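Local coordinates for protein bifunctional enzyme IspD/IspF (Campylobacter jejuni, PDB 1W55) that catalyses two steps of isoprenoid precursor synthesis, transferring the cytidylyl group of CTP to methylerythritol phosphate and cyclising the later 2-phosphorylated product with release of CMP, at residues F25-L35 against Y59-F69. Numbering follows the deposited sequence.
Sequences FLRLGNDPLWL and YMKKFTKNYEF
Met60 lies extended over one face of the Trp34 indole, its SD 4.0 Å from the centroid of the six-membered ring and its CE over the five-membered ring, a Met-aromatic contact joined to a CH-pi contact. The other indole face is covered by CB of Leu35. With Trp34 CG between backbone N and carbonyl carbon (chi1 68°), the indole points into segment 59-69, its CH2 3.7 Å from Phe69 CZ and its rim beside Thr64 CG2. Leu35 CD1 lies 3.7 Å from Tyr67 CE1, at the edge of that ring, while Leu35 CD2 packs near Phe63 CB. At the other end, Tyr59 turns its edge to the face of Phe25, a T-shaped pair with planes at 72°. In one of its two conformers the Arg27 chain, bent at chi2, brings NH1 to Phe25 O, 3.1 Å away, and offers NH2 to Tyr59 OH in a long, weak bond; NH2 also borders the edge of Phe63, whose ring packs on Pro32 CG and stacks on Phe334 of a second subunit. This buried, mostly apolar layer joins the 27-32 hairpin and the start of helix 33-42 to the end of helix 57-61, the loop after it and strand 68-71, with Tyr67 and Phe69 also touching strand 50-54.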
loop_
_atom_site.group_PDB
_atom_site.type_symbol
_atom_site.label_atom_id
_atom_site.label_comp_id
_atom_site.label_asym_id
_atom_site.label_seq_id
_atom_site.Cartn_x
_atom_site.Cartn_y
_atom_site.Cartn_z
ATOM N N PHE A 25 -11.018 11.503 -25.189
ATOM C CA PHE A 25 -9.843 10.732 -25.583
ATOM C C PHE A 25 -8.702 10.669 -24.557
ATOM O O PHE A 25 -7.625 10.183 -24.882
ATOM C CB PHE A 25 -9.312 11.199 -26.952
ATOM C CG PHE A 25 -10.362 11.218 -28.024
ATOM C CD1 PHE A 25 -10.653 12.391 -28.703
ATOM C CD2 PHE A 25 -11.087 10.077 -28.321
ATOM C CE1 PHE A 25 -11.645 12.427 -29.673
ATOM C CE2 PHE A 25 -12.085 10.096 -29.291
ATOM C CZ PHE A 25 -12.360 11.270 -29.969
ATOM N N LEU A 26 -8.920 11.160 -23.340
ATOM C CA LEU A 26 -8.001 10.871 -22.233
ATOM C C LEU A 26 -7.951 9.375 -22.016
ATOM O O LEU A 26 -9.000 8.712 -22.071
ATOM C CB LEU A 26 -8.468 11.514 -20.934
ATOM C CG LEU A 26 -8.519 13.037 -20.848
ATOM C CD1 LEU A 26 -9.218 13.433 -19.553
ATOM C CD2 LEU A 26 -7.117 13.648 -20.943
ATOM N N ARG A 27 -6.764 8.836 -21.762
ATOM C CA ARG A 27 -6.648 7.399 -21.573
ATOM C C ARG A 27 -6.841 6.992 -20.123
ATOM O O ARG A 27 -6.207 7.530 -19.226
ATOM C CB ARG A 27 -5.322 6.852 -22.141
ATOM C CG ARG A 27 -5.494 6.074 -23.455
ATOM C CD ARG A 27 -6.260 6.854 -24.543
ATOM N NE ARG A 27 -6.220 6.218 -25.856
ATOM C CZ ARG A 27 -6.418 6.859 -27.006
ATOM N NH1 ARG A 27 -6.688 8.154 -27.011
ATOM N NH2 ARG A 27 -6.356 6.200 -28.158
ATOM N N LEU A 28 -7.740 6.043 -19.918
ATOM C CA LEU A 28 -8.005 5.450 -18.611
ATOM C C LEU A 28 -7.657 3.986 -18.789
ATOM O O LEU A 28 -8.373 3.253 -19.478
ATOM C CB LEU A 28 -9.487 5.601 -18.217
ATOM C CG LEU A 28 -10.147 6.989 -18.292
ATOM C CD1 LEU A 28 -11.525 6.976 -17.623
ATOM C CD2 LEU A 28 -9.279 8.100 -17.710
ATOM N N GLY A 29 -6.536 3.562 -18.212
ATOM C CA GLY A 29 -5.978 2.264 -18.565
ATOM C C GLY A 29 -5.646 2.289 -20.046
ATOM O O GLY A 29 -5.018 3.241 -20.511
ATOM N N ASN A 30 -6.081 1.260 -20.780
ATOM C CA ASN A 30 -5.860 1.173 -22.228
ATOM C C ASN A 30 -6.922 1.903 -23.040
ATOM O O ASN A 30 -6.745 2.079 -24.243
ATOM C CB ASN A 30 -5.826 -0.290 -22.712
ATOM C CG ASN A 30 -4.398 -0.895 -22.746
ATOM O OD1 ASN A 30 -3.382 -0.183 -22.766
ATOM N ND2 ASN A 30 -4.337 -2.227 -22.752
ATOM N N ASP A 31 -8.004 2.336 -22.390
ATOM C CA ASP A 31 -9.182 2.787 -23.116
ATOM C C ASP A 31 -9.321 4.292 -23.118
ATOM O O ASP A 31 -9.119 4.928 -22.091
ATOM C CB ASP A 31 -10.460 2.193 -22.493
ATOM C CG ASP A 31 -10.666 0.738 -22.851
ATOM O OD1 ASP A 31 -10.129 0.278 -23.880
ATOM O OD2 ASP A 31 -11.363 -0.030 -22.163
ATOM N N PRO A 32 -9.738 4.862 -24.246
ATOM C CA PRO A 32 -10.136 6.277 -24.260
ATOM C C PRO A 32 -11.339 6.425 -23.324
ATOM O O PRO A 32 -12.080 5.457 -23.126
ATOM C CB PRO A 32 -10.514 6.539 -25.722
ATOM C CG PRO A 32 -10.739 5.184 -26.331
ATOM C CD PRO A 32 -9.919 4.204 -25.555
ATOM N N LEU A 33 -11.499 7.605 -22.736
ATOM C CA LEU A 33 -12.492 7.846 -21.679
ATOM C C LEU A 33 -13.905 7.438 -22.093
ATOM O O LEU A 33 -14.606 6.833 -21.305
ATOM C CB LEU A 33 -12.465 9.325 -21.244
ATOM C CG LEU A 33 -13.476 9.783 -20.180
ATOM C CD1 LEU A 33 -12.844 10.795 -19.234
ATOM C CD2 LEU A 33 -14.774 10.331 -20.795
ATOM N N TRP A 34 -14.300 7.759 -23.326
ATOM C CA TRP A 34 -15.665 7.505 -23.814
ATOM C C TRP A 34 -15.933 6.012 -23.852
ATOM O O TRP A 34 -17.030 5.558 -23.542
ATOM C CB TRP A 34 -15.902 8.136 -25.208
ATOM C CG TRP A 34 -15.099 7.485 -26.332
ATOM C CD1 TRP A 34 -13.884 7.889 -26.815
ATOM C CD2 TRP A 34 -15.470 6.333 -27.109
ATOM N NE1 TRP A 34 -13.477 7.063 -27.835
ATOM C CE2 TRP A 34 -14.425 6.091 -28.026
ATOM C CE3 TRP A 34 -16.574 5.469 -27.111
ATOM C CZ2 TRP A 34 -14.447 5.019 -28.923
ATOM C CZ3 TRP A 34 -16.596 4.404 -28.002
ATOM C CH2 TRP A 34 -15.539 4.186 -28.896
ATOM N N LEU A 35 -14.912 5.247 -24.227
ATOM C CA LEU A 35 -15.029 3.794 -24.295
ATOM C C LEU A 35 -15.031 3.201 -22.886
ATOM O O LEU A 35 -15.847 2.335 -22.577
ATOM C CB LEU A 35 -13.925 3.195 -25.177
ATOM C CG LEU A 35 -13.888 1.676 -25.384
ATOM C CD1 LEU A 35 -15.218 1.122 -25.988
ATOM C CD2 LEU A 35 -12.678 1.305 -26.254
ATOM N N TYR A 59 -13.121 7.722 -36.289
ATOM C CA TYR A 59 -12.118 7.382 -35.300
ATOM C C TYR A 59 -12.657 6.408 -34.233
ATOM O O TYR A 59 -12.012 5.396 -33.943
ATOM C CB TYR A 59 -11.551 8.652 -34.665
ATOM C CG TYR A 59 -10.375 8.397 -33.751
ATOM C CD1 TYR A 59 -9.262 7.651 -34.185
ATOM C CD2 TYR A 59 -10.372 8.885 -32.449
ATOM C CE1 TYR A 59 -8.189 7.402 -33.329
ATOM C CE2 TYR A 59 -9.301 8.652 -31.592
ATOM C CZ TYR A 59 -8.218 7.916 -32.033
ATOM O OH TYR A 59 -7.177 7.683 -31.165
ATOM N N MET A 60 -13.837 6.694 -33.672
ATOM C CA MET A 60 -14.399 5.873 -32.598
ATOM C C MET A 60 -14.727 4.455 -33.034
ATOM O O MET A 60 -14.587 3.514 -32.245
ATOM C CB MET A 60 -15.650 6.510 -32.008
ATOM C CG MET A 60 -15.376 7.752 -31.198
ATOM S SD MET A 60 -16.830 8.247 -30.298
ATOM C CE MET A 60 -16.171 9.681 -29.391
ATOM N N LYS A 61 -15.173 4.314 -34.280
ATOM C CA LYS A 61 -15.494 3.009 -34.857
ATOM C C LYS A 61 -14.288 2.062 -34.908
ATOM O O LYS A 61 -14.452 0.839 -34.932
ATOM C CB LYS A 61 -16.067 3.186 -36.256
ATOM C CG LYS A 61 -17.590 3.297 -36.303
ATOM C CD LYS A 61 -18.034 3.552 -37.741
ATOM C CE LYS A 61 -19.509 3.267 -37.946
ATOM N NZ LYS A 61 -19.983 3.811 -39.257
ATOM N N LYS A 62 -13.087 2.636 -34.911
ATOM C CA LYS A 62 -11.844 1.873 -34.927
ATOM C C LYS A 62 -11.524 1.202 -33.597
ATOM O O LYS A 62 -10.551 0.455 -33.504
ATOM C CB LYS A 62 -10.679 2.775 -35.344
ATOM C CG LYS A 62 -10.719 3.145 -36.809
ATOM C CD LYS A 62 -9.580 4.048 -37.181
ATOM C CE LYS A 62 -9.606 4.335 -38.680
ATOM N NZ LYS A 62 -8.238 4.669 -39.184
ATOM N N PHE A 63 -12.349 1.462 -32.580
ATOM C CA PHE A 63 -12.077 1.014 -31.213
ATOM C C PHE A 63 -13.014 -0.089 -30.750
ATOM O O PHE A 63 -12.753 -0.752 -29.739
ATOM C CB PHE A 63 -12.162 2.192 -30.234
ATOM C CG PHE A 63 -10.982 3.116 -30.299
ATOM C CD1 PHE A 63 -10.873 4.056 -31.315
ATOM C CD2 PHE A 63 -9.971 3.041 -29.341
ATOM C CE1 PHE A 63 -9.778 4.912 -31.381
ATOM C CE2 PHE A 63 -8.875 3.888 -29.393
ATOM C CZ PHE A 63 -8.774 4.825 -30.410
ATOM N N THR A 64 -14.114 -0.279 -31.466
ATOM C CA THR A 64 -15.072 -1.313 -31.103
ATOM C C THR A 64 -16.063 -1.587 -32.233
ATOM O O THR A 64 -16.270 -0.748 -33.103
ATOM C CB THR A 64 -15.821 -0.935 -29.783
ATOM O OG1 THR A 64 -16.795 -1.937 -29.466
ATOM C CG2 THR A 64 -16.648 0.338 -29.954
ATOM N N LYS A 65 -16.686 -2.760 -32.184
ATOM C CA LYS A 65 -17.751 -3.133 -33.105
ATOM C C LYS A 65 -19.071 -3.343 -32.350
ATOM O O LYS A 65 -20.071 -3.757 -32.939
ATOM C CB LYS A 65 -17.355 -4.405 -33.877
ATOM C CG LYS A 65 -16.696 -5.506 -33.014
ATOM C CD LYS A 65 -15.883 -6.490 -33.861
ATOM C CE LYS A 65 -14.383 -6.220 -33.770
ATOM N NZ LYS A 65 -13.741 -6.141 -35.123
ATOM N N ASN A 66 -19.068 -3.038 -31.052
ATOM C CA ASN A 66 -20.183 -3.362 -30.155
ATOM C C ASN A 66 -21.310 -2.336 -30.037
ATOM O O ASN A 66 -22.351 -2.631 -29.449
ATOM C CB ASN A 66 -19.657 -3.670 -28.746
ATOM C CG ASN A 66 -18.911 -4.990 -28.676
ATOM O OD1 ASN A 66 -19.220 -5.931 -29.413
ATOM N ND2 ASN A 66 -17.923 -5.064 -27.792
ATOM N N TYR A 67 -21.114 -1.133 -30.567
ATOM C CA TYR A 67 -22.111 -0.083 -30.374
ATOM C C TYR A 67 -22.557 0.527 -31.675
ATOM O O TYR A 67 -21.873 0.438 -32.692
ATOM C CB TYR A 67 -21.581 1.036 -29.468
ATOM C CG TYR A 67 -20.784 0.571 -28.276
ATOM C CD1 TYR A 67 -19.494 1.045 -28.059
ATOM C CD2 TYR A 67 -21.315 -0.337 -27.364
ATOM C CE1 TYR A 67 -18.760 0.629 -26.967
ATOM C CE2 TYR A 67 -20.583 -0.765 -26.271
ATOM C CZ TYR A 67 -19.303 -0.281 -26.083
ATOM O OH TYR A 67 -18.561 -0.694 -25.000
ATOM N N GLU A 68 -23.714 1.165 -31.636
ATOM C CA GLU A 68 -24.140 1.974 -32.765
ATOM C C GLU A 68 -23.701 3.408 -32.529
ATOM O O GLU A 68 -23.910 3.968 -31.449
ATOM C CB GLU A 68 -25.648 1.875 -32.964
ATOM C CG GLU A 68 -26.063 0.535 -33.550
ATOM C CD GLU A 68 -27.506 0.511 -34.014
ATOM O OE1 GLU A 68 -28.238 -0.400 -33.573
ATOM O OE2 GLU A 68 -27.899 1.393 -34.819
ATOM N N PHE A 69 -23.065 3.986 -33.536
ATOM C CA PHE A 69 -22.631 5.366 -33.461
ATOM C C PHE A 69 -23.541 6.245 -34.297
ATOM O O PHE A 69 -23.997 5.839 -35.368
ATOM C CB PHE A 69 -21.189 5.496 -33.928
ATOM C CG PHE A 69 -20.208 4.843 -33.008
ATOM C CD1 PHE A 69 -19.795 3.525 -33.234
ATOM C CD2 PHE A 69 -19.706 5.535 -31.908
ATOM C CE1 PHE A 69 -18.888 2.909 -32.380
ATOM C CE2 PHE A 69 -18.800 4.930 -31.034
ATOM C CZ PHE A 69 -18.385 3.616 -31.266
#